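Local structure of transcriptional regulator (Rhodococcus jostii, 5CYV) at residues 37-45 with 58-68. The protein probably binds DNA as a MarR-family transcription regulator of p-hydroxycinnamate metabolism, and binds p-coumaroyl-CoA. Residues are numbered along the deposited sequence; the frame is centred on the assembly and turned at random.
With WCA (p-coumaroyl-CoA), chain J.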
ATOM      1  N   VAL B  37      -1.062   2.906  11.762  1.00 16.82           N
ATOM      2  CA  VAL B  37      -2.071   2.353  10.863  0.55 17.88           C
ATOM      3  C   VAL B  37      -2.625   0.988  11.372  1.00 16.61           C
ATOM      4  O   VAL B  37      -3.847   0.801  11.338  1.00 17.35           O
ATOM      5  CB  VAL B  37      -1.580   2.165   9.409  0.55 22.63           C
ATOM      6  CG1 VAL B  37      -1.238   3.501   8.662  0.55 20.15           C
ATOM      7  CG2 VAL B  37      -0.488   1.199   9.324  0.55 22.51           C
ATOM      8  N   ARG B  38      -1.767   0.099  11.880  1.00 17.76           N
ATOM      9  CA  ARG B  38      -2.335  -1.208  12.308  1.00 17.03           C
ATOM     10  C   ARG B  38      -3.151  -1.143  13.605  1.00 15.88           C
ATOM     11  O   ARG B  38      -4.234  -1.746  13.649  1.00 17.51           O
ATOM     12  CB  ARG B  38      -1.223  -2.256  12.477  1.00 16.55           C
ATOM     13  CG  ARG B  38      -0.564  -2.646  11.146  1.00 17.04           C
ATOM     14  CD  ARG B  38       0.336  -3.846  11.378  1.00 16.47           C
ATOM     15  NE  ARG B  38       0.999  -4.242  10.106  1.00 17.10           N
ATOM     16  CZ  ARG B  38       1.657  -5.365   9.928  1.00 19.81           C
ATOM     17  NH1 ARG B  38       2.268  -5.605   8.747  1.00 20.61           N
ATOM     18  NH2 ARG B  38       1.737  -6.309  10.920  1.00 18.84           N
ATOM     19  N   SER B  39      -2.684  -0.427  14.610  1.00 17.86           N
ATOM     20  CA  SER B  39      -3.484  -0.335  15.847  1.00 16.60           C
ATOM     21  C   SER B  39      -4.768   0.418  15.599  1.00 16.78           C
ATOM     22  O   SER B  39      -5.824   0.058  16.162  1.00 17.14           O
ATOM     23  CB  SER B  39      -2.686   0.298  16.975  1.00 18.83           C
ATOM     24  OG  SER B  39      -2.111   1.563  16.622  1.00 20.64           O
ATOM     25  N   TYR B  40      -4.725   1.473  14.769  1.00 15.76           N
ATOM     26  CA  TYR B  40      -5.959   2.102  14.361  1.00 16.69           C
ATOM     27  C   TYR B  40      -6.917   1.169  13.674  1.00 15.62           C
ATOM     28  O   TYR B  40      -8.128   1.171  13.990  1.00 17.21           O
ATOM     29  CB  TYR B  40      -5.619   3.312  13.435  1.00 17.22           C
ATOM     30  CG  TYR B  40      -6.783   3.926  12.734  1.00 15.19           C
ATOM     31  CD1 TYR B  40      -7.660   4.756  13.391  1.00 17.99           C
ATOM     32  CD2 TYR B  40      -6.994   3.665  11.347  1.00 18.20           C
ATOM     33  CE1 TYR B  40      -8.751   5.326  12.737  1.00 18.53           C
ATOM     34  CE2 TYR B  40      -8.054   4.259  10.683  1.00 22.18           C
ATOM     35  CZ  TYR B  40      -8.927   5.100  11.383  1.00 21.24           C
ATOM     36  OH  TYR B  40     -10.024   5.620  10.754  1.00 22.88           O
ATOM     37  N   SER B  41      -6.422   0.355  12.751  1.00 17.76           N
ATOM     38  CA  SER B  41      -7.316  -0.563  12.041  1.00 16.08           C
ATOM     39  C   SER B  41      -8.002  -1.532  13.016  1.00 16.16           C
ATOM     40  O   SER B  41      -9.197  -1.784  12.869  1.00 17.00           O
ATOM     41  CB  SER B  41      -6.537  -1.387  11.009  1.00 19.45           C
ATOM     42  OG  SER B  41      -5.936  -0.519  10.022  1.00 19.57           O
ATOM     43  N   VAL B  42      -7.234  -2.075  13.968  1.00 16.29           N
ATOM     44  CA  VAL B  42      -7.861  -2.985  14.940  1.00 16.32           C
ATOM     45  C   VAL B  42      -8.939  -2.312  15.771  1.00 17.21           C
ATOM     46  O   VAL B  42     -10.047  -2.858  15.921  1.00 17.66           O
ATOM     47  CB  VAL B  42      -6.801  -3.593  15.854  1.00 14.42           C
ATOM     48  CG1 VAL B  42      -7.444  -4.493  16.939  1.00 18.50           C
ATOM     49  CG2 VAL B  42      -5.832  -4.415  14.987  1.00 18.81           C
ATOM     50  N   LEU B  43      -8.639  -1.087  16.201  1.00 15.26           N
ATOM     51  CA  LEU B  43      -9.603  -0.306  16.998  1.00 15.27           C
ATOM     52  C   LEU B  43     -10.884  -0.048  16.180  1.00 17.35           C
ATOM     53  O   LEU B  43     -12.024  -0.220  16.680  1.00 17.26           O
ATOM     54  CB  LEU B  43      -8.935   0.980  17.489  1.00 16.40           C
ATOM     55  CG  LEU B  43      -9.907   1.849  18.299  1.00 17.15           C
ATOM     56  CD1 LEU B  43     -10.412   1.101  19.544  1.00 18.37           C
ATOM     57  CD2 LEU B  43      -9.184   3.126  18.745  1.00 19.68           C
ATOM     58  N   VAL B  44     -10.726   0.359  14.909  1.00 15.62           N
ATOM     59  CA  VAL B  44     -11.873   0.632  14.065  1.00 18.06           C
ATOM     60  C   VAL B  44     -12.704  -0.636  13.907  1.00 16.92           C
ATOM     61  O   VAL B  44     -13.949  -0.629  14.039  1.00 18.21           O
ATOM     62  CB  VAL B  44     -11.405   1.131  12.734  1.00 18.23           C
ATOM     63  CG1 VAL B  44     -12.549   1.073  11.696  1.00 21.76           C
ATOM     64  CG2 VAL B  44     -10.908   2.561  12.919  1.00 19.18           C
ATOM     65  N   LEU B  45     -12.020  -1.758  13.681  1.00 15.98           N
ATOM     66  CA  LEU B  45     -12.774  -3.000  13.429  1.00 16.97           C
ATOM     67  C   LEU B  45     -13.490  -3.478  14.690  1.00 18.52           C
ATOM     68  O   LEU B  45     -14.609  -4.009  14.598  1.00 21.64           O
ATOM     69  CB  LEU B  45     -11.840  -4.102  12.873  1.00 17.26           C
ATOM     70  CG  LEU B  45     -11.352  -3.790  11.454  1.00 17.94           C
ATOM     71  CD1 LEU B  45     -10.178  -4.698  11.100  1.00 17.94           C
ATOM     72  CD2 LEU B  45     -12.429  -3.955  10.411  1.00 20.57           C
ATOM     73  N   VAL B  58     -10.445  -9.903  12.335  1.00 20.06           N
ATOM     74  CA  VAL B  58      -9.567  -8.764  12.191  1.00 18.33           C
ATOM     75  C   VAL B  58      -8.392  -9.079  11.273  1.00 20.37           C
ATOM     76  O   VAL B  58      -8.063  -8.287  10.341  1.00 19.29           O
ATOM     77  CB  VAL B  58      -9.040  -8.357  13.577  1.00 19.66           C
ATOM     78  CG1 VAL B  58      -7.956  -7.268  13.434  1.00 24.08           C
ATOM     79  CG2 VAL B  58     -10.202  -7.822  14.374  1.00 23.06           C
ATOM     80  N   ALA B  59      -7.784 -10.241  11.520  1.00 19.94           N
ATOM     81  CA  ALA B  59      -6.631 -10.668  10.738  1.00 20.81           C
ATOM     82  C   ALA B  59      -6.960 -10.778   9.260  1.00 22.06           C
ATOM     83  O   ALA B  59      -6.208 -10.300   8.416  1.00 22.73           O
ATOM     84  CB  ALA B  59      -6.107 -12.036  11.269  1.00 24.41           C
ATOM     85  N   ALA B  60      -8.111 -11.358   8.943  1.00 22.61           N
ATOM     86  CA  ALA B  60      -8.535 -11.598   7.566  1.00 22.86           C
ATOM     87  C   ALA B  60      -8.786 -10.246   6.896  1.00 21.57           C
ATOM     88  O   ALA B  60      -8.392 -10.039   5.729  1.00 21.51           O
ATOM     89  CB  ALA B  60      -9.795 -12.452   7.541  1.00 24.48           C
ATOM     90  N   THR B  61      -9.396  -9.315   7.633  1.00 19.72           N
ATOM     91  CA  THR B  61      -9.648  -7.998   7.014  1.00 18.91           C
ATOM     92  C   THR B  61      -8.351  -7.265   6.716  1.00 19.26           C
ATOM     93  O   THR B  61      -8.210  -6.643   5.665  1.00 20.12           O
ATOM     94  CB  THR B  61     -10.549  -7.126   7.906  1.00 22.13           C
ATOM     95  OG1 THR B  61     -11.820  -7.762   8.057  1.00 23.73           O
ATOM     96  CG2 THR B  61     -10.773  -5.739   7.295  1.00 22.00           C
ATOM     97  N   MET B  62      -7.371  -7.405   7.602  1.00 20.24           N
ATOM     98  CA  MET B  62      -6.083  -6.723   7.447  1.00 21.49           C
ATOM     99  C   MET B  62      -5.115  -7.497   6.574  1.00 18.64           C
ATOM    100  O   MET B  62      -4.026  -6.991   6.303  1.00 22.20           O
ATOM    101  CB  MET B  62      -5.467  -6.463   8.837  1.00 19.07           C
ATOM    102  CG  MET B  62      -6.324  -5.475   9.606  1.00 17.56           C
ATOM    103  SD  MET B  62      -5.731  -5.168  11.277  1.00 19.98           S
ATOM    104  CE  MET B  62      -4.120  -4.293  10.957  1.00 19.35           C
ATOM    105  N   GLY B  63      -5.454  -8.707   6.131  1.00 20.46           N
ATOM    106  CA  GLY B  63      -4.537  -9.559   5.357  1.00 24.37           C
ATOM    107  C   GLY B  63      -3.350 -10.054   6.150  1.00 24.62           C
ATOM    108  O   GLY B  63      -2.315 -10.338   5.549  1.00 30.34           O
ATOM    109  N   LEU B  64      -3.518 -10.253   7.462  1.00 21.69           N
ATOM    110  CA  LEU B  64      -2.397 -10.653   8.344  1.00 21.42           C
ATOM    111  C   LEU B  64      -2.689 -11.994   8.948  1.00 21.78           C
ATOM    112  O   LEU B  64      -3.840 -12.405   9.014  1.00 25.30           O
ATOM    113  CB  LEU B  64      -2.156  -9.635   9.458  1.00 22.51           C
ATOM    114  CG  LEU B  64      -1.738  -8.261   8.936  1.00 21.87           C
ATOM    115  CD1 LEU B  64      -1.795  -7.300  10.016  1.00 21.89           C
ATOM    116  CD2 LEU B  64      -0.295  -8.335   8.326  1.00 26.38           C
ATOM    117  N   ASP B  65      -1.656 -12.717   9.366  1.00 28.80           N
ATOM    118  CA  ASP B  65      -1.886 -13.847  10.251  1.00 27.75           C
ATOM    119  C   ASP B  65      -2.424 -13.407  11.591  1.00 29.85           C
ATOM    120  O   ASP B  65      -2.080 -12.344  12.113  1.00 28.26           O
ATOM    121  CB  ASP B  65      -0.599 -14.616  10.506  1.00 35.77           C
ATOM    122  CG  ASP B  65      -0.122 -15.349   9.301  1.00 53.06           C
ATOM    123  OD1 ASP B  65      -0.964 -15.671   8.433  1.00 53.93           O
ATOM    124  OD2 ASP B  65       1.099 -15.600   9.232  1.00 63.06           O
ATOM    125  N   PRO B  66      -3.267 -14.229  12.195  1.00 26.21           N
ATOM    126  CA  PRO B  66      -3.799 -13.868  13.502  1.00 23.39           C
ATOM    127  C   PRO B  66      -2.701 -13.633  14.551  1.00 25.21           C
ATOM    128  O   PRO B  66      -2.918 -12.792  15.428  1.00 24.96           O
ATOM    129  CB  PRO B  66      -4.668 -15.070  13.864  1.00 26.14           C
ATOM    130  CG  PRO B  66      -5.097 -15.605  12.511  1.00 29.50           C
ATOM    131  CD  PRO B  66      -3.910 -15.424  11.613  1.00 30.73           C
ATOM    132  N   SER B  67      -1.539 -14.319  14.436  1.00 27.52           N
ATOM    133  CA  SER B  67      -0.482 -14.122  15.430  1.00 24.66           C
ATOM    134  C   SER B  67       0.013 -12.686  15.413  1.00 25.63           C
ATOM    135  O   SER B  67       0.571 -12.194  16.408  1.00 24.99           O
ATOM    136  CB  SER B  67       0.695 -15.064  15.141  1.00 24.92           C
ATOM    137  OG  SER B  67       1.297 -14.776  13.893  1.00 27.98           O
ATOM    138  N   GLN B  68      -0.178 -12.009  14.293  1.00 21.85           N
ATOM    139  CA  GLN B  68       0.335 -10.623  14.163  0.63 22.41           C
ATOM    140  C   GLN B  68      -0.619  -9.626  14.783  1.00 21.90           C
ATOM    141  O   GLN B  68      -0.289  -8.481  14.969  1.00 20.37           O
ATOM    142  CB  GLN B  68       0.625 -10.269  12.688  0.63 22.50           C
ATOM    143  CG  GLN B  68       1.771 -11.124  12.158  0.63 21.06           C
ATOM    144  CD  GLN B  68       2.625 -10.461  11.039  0.63 27.04           C
ATOM    145  OE1 GLN B  68       2.530  -9.270  10.758  0.63 20.82           O
ATOM    146  NE2 GLN B  68       3.445 -11.286  10.395  0.63 26.85           N
TER
HETATM  147  C4  WCA J 202      11.500 -14.281   0.250  1.00 76.58           C
HETATM  148  C5  WCA J 202      12.701 -13.579   0.297  1.00 73.57           C
HETATM  149  C6  WCA J 202      13.921 -14.310   0.045  1.00 67.63           C
HETATM  150  C8  WCA J 202      11.085 -12.142   0.732  1.00 71.11           C
HETATM  151  N1  WCA J 202      13.839 -15.633  -0.225  1.00 65.95           N
HETATM  152  N3  WCA J 202      11.515 -15.618  -0.029  1.00 71.62           N
HETATM  153  CAV WCA J 202      -5.630   1.555   7.351  1.00 21.67           C
HETATM  154  CAT WCA J 202      -6.486   2.593   7.559  1.00 24.02           C
HETATM  155  CBS WCA J 202      -6.496   3.610   6.592  1.00 27.34           C
HETATM  156  OAJ WCA J 202      -7.376   4.709   6.776  1.00 33.25           O
HETATM  157  CAU WCA J 202      -5.720   3.564   5.483  1.00 25.05           C
HETATM  158  CAW WCA J 202      -4.847   2.495   5.251  1.00 23.35           C
HETATM  159  CBT WCA J 202      -4.843   1.497   6.193  1.00 19.49           C
HETATM  160  CAR WCA J 202      -3.933   0.376   5.887  1.00 22.02           C
HETATM  161  CAQ WCA J 202      -4.014  -0.835   6.696  1.00 24.75           C
HETATM  162  CBP WCA J 202      -3.183  -1.962   6.123  1.00 20.90           C
HETATM  163  OAD WCA J 202      -2.706  -2.078   5.048  1.00 23.49           O
HETATM  164  SBO WCA J 202      -3.008  -3.222   7.314  1.00 27.66           S
HETATM  165  CBA WCA J 202      -2.122  -4.452   6.303  1.00 26.51           C
HETATM  166  CAY WCA J 202      -0.574  -4.425   6.646  1.00 21.48           C
HETATM  167  NBH WCA J 202       0.106  -3.422   5.902  1.00 20.84           N
HETATM  168  CBQ WCA J 202       0.908  -2.441   6.646  1.00 19.51           C
HETATM  169  OAE WCA J 202       1.107  -2.502   7.865  1.00 19.04           O
HETATM  170  CBB WCA J 202       1.599  -1.383   5.844  1.00 17.30           C
HETATM  171  CAZ WCA J 202       3.127  -1.650   5.717  1.00 19.02           C
HETATM  172  NBI WCA J 202       3.492  -2.821   4.895  1.00 18.82           N
HETATM  173  CBR WCA J 202       3.734  -4.093   5.397  1.00 20.03           C
HETATM  174  OAF WCA J 202       3.527  -4.281   6.600  1.00 21.30           O
HETATM  175  CBX WCA J 202       4.242  -5.202   4.487  1.00 19.87           C
HETATM  176  OAK WCA J 202       4.776  -4.574   3.286  1.00 20.11           O
HETATM  177  CCD WCA J 202       3.135  -6.200   4.124  1.00 20.51           C
HETATM  178  CAA WCA J 202       2.141  -5.489   3.159  1.00 21.64           C
HETATM  179  CAB WCA J 202       2.428  -6.782   5.368  1.00 22.10           C
HETATM  180  CBD WCA J 202       3.783  -7.376   3.319  1.00 24.04           C
HETATM  181  OBK WCA J 202       4.818  -7.825   4.232  1.00 25.51           O
HETATM  182  PCG WCA J 202       5.519  -9.256   3.988  1.00 26.64           P
HETATM  183  OAP WCA J 202       4.426 -10.266   3.847  1.00 32.31           O
HETATM  184  OAI WCA J 202       6.538  -9.394   5.147  1.00 28.46           O
HETATM  185  OBN WCA J 202       6.175  -9.179   2.575  1.00 25.96           O
HETATM  186  PCF WCA J 202       7.603  -8.873   2.027  1.00 27.09           P
HETATM  187  OAO WCA J 202       8.446  -8.676   3.290  1.00 29.28           O
HETATM  188  OAH WCA J 202       7.561  -7.878   0.875  1.00 28.43           O
HETATM  189  O5' WCA J 202       8.052 -10.273   1.351  1.00 34.59           O
HETATM  190  C5' WCA J 202       7.288 -10.854   0.296  1.00 28.97           C
HETATM  191  C4' WCA J 202       7.150 -12.347   0.229  1.00 61.35           C
HETATM  192  O4' WCA J 202       8.539 -12.946  -0.382  1.00 68.03           O
HETATM  193  C3' WCA J 202       6.995 -12.954   1.430  1.00 72.98           C
HETATM  194  O3' WCA J 202       6.402 -14.294   1.260  1.00 82.37           O
HETATM  195  PCE WCA J 202       4.953 -14.623   1.785  1.00106.82           P
HETATM  196  OAM WCA J 202       3.999 -13.619   1.226  1.00103.61           O
HETATM  197  OAN WCA J 202       4.926 -14.573   3.286  1.00106.49           O
HETATM  198  OAG WCA J 202       4.578 -16.004   1.318  1.00106.94           O
HETATM  199  C2' WCA J 202       8.444 -13.166   1.923  1.00 67.43           C
HETATM  200  O2' WCA J 202       8.544 -14.069   2.932  1.00 61.82           O
HETATM  201  C1' WCA J 202       9.124 -13.619   0.579  1.00 71.32           C
HETATM  202  N9  WCA J 202      10.529 -13.338   0.534  1.00 72.18           N
HETATM  203  N7  WCA J 202      12.409 -12.259   0.600  1.00 69.23           N
HETATM  204  C2  WCA J 202      12.681 -16.260  -0.262  1.00 68.66           C
HETATM  205  N6  WCA J 202      15.176 -13.624   0.082  1.00 75.49           N
HETATM  206  O   HOH W   1       1.072  -6.409  13.658  1.00 19.27           O
HETATM  207  O   HOH W   2       3.616  -8.197   8.380  1.00 26.08           O
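Ser41 and Met62 face each other where helix 37-45 meets helix 58-62, whose axes approach to 10.5 Å at 126° between their N-to-C directions. Gly63, with positive phi, closes helix 58-62 in a Schellman motif. Met62 is a knob in a hole formed by Arg38, Ser41, Val42 and Leu45: bent at chi3 (67°), it brings CE to 3.8 Å from Ser41 CB while SD meets Val42 CG2. The Val42 side chain also crosses that of Val58 at about a right angle, CG2 against CG1, and Leu45 reaches Thr61 tip to tip, CD2 to CG2 at 4.0 Å.

Beyond this apolar seam, Arg38 illustrates how one guanidinium can join protein to ligand. Extended from CG to NE, its chain carries NE to a nearly straight 2.8 Å bond (171°) with OAE of p-coumaroyl-CoA, while NH1 donates to OAF. In the modelled conformer of Gln68, which has an alternative, NH2 donates to OE1 at 3.1 Å, the amide nearly coplanar with the guanidinium; one water links NH2 to Gln68 O, another NH1 to OE1, and Leu64 CD2 lies over one face. An alanine here removes these donors, and the pantetheine arm would probably be held less firmly at its two amide carbonyls, with the Gln68 amide, in that conformer, freer to turn.

The contact thus forms part of the ligand pocket in a MarR-type helix-turn-helix domain. Helix 70-78 packs on Arg38 and Val42 through Leu72, helix 100-121 meets Tyr40, and helix 11-30 touches Val37, while Leu7 and Phe13 of the second subunit pack on Leu45 and Thr61, respectively.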